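Local atomic coordinates of alpha-glucosidase ([Eubacterium] rectale, PDB entry 6PNR), a protein that probably hydrolyses alpha-linked sulfoquinovosides, as a GH31 family sulfoquinovosidase related to alpha-glucosidases and able to bind an aza-sugar inhibitor. Residues 339-342 against 346-349. Numbering follows the deposited sequence.
Sequences FATK and SDYL
T341 and D347 face each other as the non-hydrogen-bonded pair of a single antiparallel beta bridge, a compact example of a chain doubling back on itself. The fold is that of a GH31 TIM-barrel domain, and this turn belongs to the excursion between barrel strands 314-319 and 386-389. Two backbone bonds flank the pair: Y348 N gives its hydrogen almost straight to A340 O (3.0 Å, 173°), and K342 N gives its own to S346 O at 2.8 Å. A water donates to both A340 O and Y348 O, so the A340 carbonyl accepts two hydrogens.

The looser, water-linked side is that of F339, D347 and T341. F339 is covered from outside by Y330 of helix 328-335, whose ring stacks with its own. The partly exposed D347 carboxylate comes to the edge of the F339 ring, OD2 lying 3.6 Å from F339 CD2, with the two planes turned steeply against each other. D347 OD1 rests against T341 CG2 at 3.5 Å, and a second water accepts from F339 N and probably donates to D347 OD1.

The close-fitting part is K342 against the buried Y348 ring. Its CD and CG pass alongside S346 OG, a hydroxyl hydrogen-bonded to D344 OD1. Bends at chi3 (80°) and chi4 fold the chain back, placing NZ over the centre of the Y348 ring in a cation-pi contact. The far end of this ring is held by the hydrogen bond between Y348 OH and D398 OD1. A leucine in place of Y348 would probably leave the K342 ammonium without its aromatic face, freer to swing away, and the D398 carboxylate without its hydroxyl mate. On the same side a water accepts from L349 N at 2.9 Å and only weakly from K342, whose NZ stands 3.7 Å from the Y348 ring centroid, 10° off the normal.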
loop_
_atom_site.group_PDB
_atom_site.type_symbol
_atom_site.label_atom_id
_atom_site.label_comp_id
_atom_site.label_asym_id
_atom_site.label_seq_id
_atom_site.Cartn_x
_atom_site.Cartn_y
_atom_site.Cartn_z
ATOM N N PHE A 339 -12.500 -17.634 -29.158
ATOM C CA PHE A 339 -12.113 -16.693 -28.118
ATOM C C PHE A 339 -12.844 -16.992 -26.816
ATOM O O PHE A 339 -13.992 -17.449 -26.817
ATOM C CB PHE A 339 -12.408 -15.244 -28.539
ATOM C CG PHE A 339 -11.529 -14.735 -29.657
ATOM C CD1 PHE A 339 -10.149 -14.716 -29.521
ATOM C CD2 PHE A 339 -12.087 -14.237 -30.827
ATOM C CE1 PHE A 339 -9.335 -14.228 -30.551
ATOM C CE2 PHE A 339 -11.289 -13.758 -31.852
ATOM C CZ PHE A 339 -9.908 -13.752 -31.713
ATOM N N ALA A 340 -12.177 -16.706 -25.701
ATOM C CA ALA A 340 -12.860 -16.695 -24.410
ATOM C C ALA A 340 -14.012 -15.691 -24.421
ATOM O O ALA A 340 -13.932 -14.626 -25.038
ATOM C CB ALA A 340 -11.877 -16.346 -23.296
ATOM N N THR A 341 -15.084 -16.027 -23.705
ATOM C CA THR A 341 -16.331 -15.275 -23.767
ATOM C C THR A 341 -16.743 -14.784 -22.388
ATOM O O THR A 341 -16.266 -15.269 -21.360
ATOM C CB THR A 341 -17.465 -16.132 -24.352
ATOM O OG1 THR A 341 -17.539 -17.374 -23.638
ATOM C CG2 THR A 341 -17.208 -16.418 -25.817
ATOM N N LYS A 342 -17.645 -13.810 -22.372
ATOM C CA LYS A 342 -18.183 -13.315 -21.117
ATOM C C LYS A 342 -19.421 -14.121 -20.722
ATOM O O LYS A 342 -19.899 -14.977 -21.468
ATOM C CB LYS A 342 -18.529 -11.830 -21.226
ATOM C CG LYS A 342 -17.473 -10.987 -21.904
ATOM C CD LYS A 342 -17.864 -9.532 -21.875
ATOM C CE LYS A 342 -17.543 -8.901 -20.528
ATOM N NZ LYS A 342 -16.262 -8.121 -20.585
ATOM N N SER A 346 -20.792 -12.804 -25.302
ATOM C CA SER A 346 -19.942 -12.116 -26.266
ATOM C C SER A 346 -18.471 -12.460 -26.034
ATOM O O SER A 346 -18.079 -12.923 -24.961
ATOM C CB SER A 346 -20.142 -10.603 -26.178
ATOM O OG SER A 346 -19.811 -10.111 -24.886
ATOM N N ASP A 347 -17.654 -12.233 -27.062
ATOM C CA ASP A 347 -16.216 -12.401 -26.894
ATOM C C ASP A 347 -15.677 -11.349 -25.936
ATOM O O ASP A 347 -16.054 -10.176 -25.990
ATOM C CB ASP A 347 -15.488 -12.308 -28.233
ATOM C CG ASP A 347 -15.808 -13.463 -29.148
ATOM O OD1 ASP A 347 -16.281 -14.503 -28.633
ATOM O OD2 ASP A 347 -15.585 -13.331 -30.373
ATOM N N TYR A 348 -14.810 -11.780 -25.029
ATOM C CA TYR A 348 -14.186 -10.858 -24.096
ATOM C C TYR A 348 -13.091 -10.101 -24.840
ATOM O O TYR A 348 -12.203 -10.719 -25.435
ATOM C CB TYR A 348 -13.636 -11.626 -22.895
ATOM C CG TYR A 348 -13.331 -10.780 -21.677
ATOM C CD1 TYR A 348 -12.541 -9.642 -21.771
ATOM C CD2 TYR A 348 -13.840 -11.123 -20.429
ATOM C CE1 TYR A 348 -12.258 -8.872 -20.648
ATOM C CE2 TYR A 348 -13.564 -10.358 -19.309
ATOM C CZ TYR A 348 -12.772 -9.229 -19.428
ATOM O OH TYR A 348 -12.491 -8.460 -18.319
ATOM N N LEU A 349 -13.169 -8.774 -24.841
ATOM C CA LEU A 349 -12.156 -7.930 -25.463
ATOM C C LEU A 349 -11.345 -7.278 -24.354
ATOM O O LEU A 349 -11.863 -6.439 -23.615
ATOM C CB LEU A 349 -12.784 -6.886 -26.382
ATOM C CG LEU A 349 -13.281 -7.428 -27.731
ATOM C CD1 LEU A 349 -13.750 -6.305 -28.623
ATOM C CD2 LEU A 349 -12.188 -8.219 -28.423
HETATM O O HOH W 1 -15.420 -17.093 -29.262
HETATM O O HOH W 2 -11.587 -13.225 -25.692
HETATM O O HOH W 3 -15.321 -7.255 -23.683
#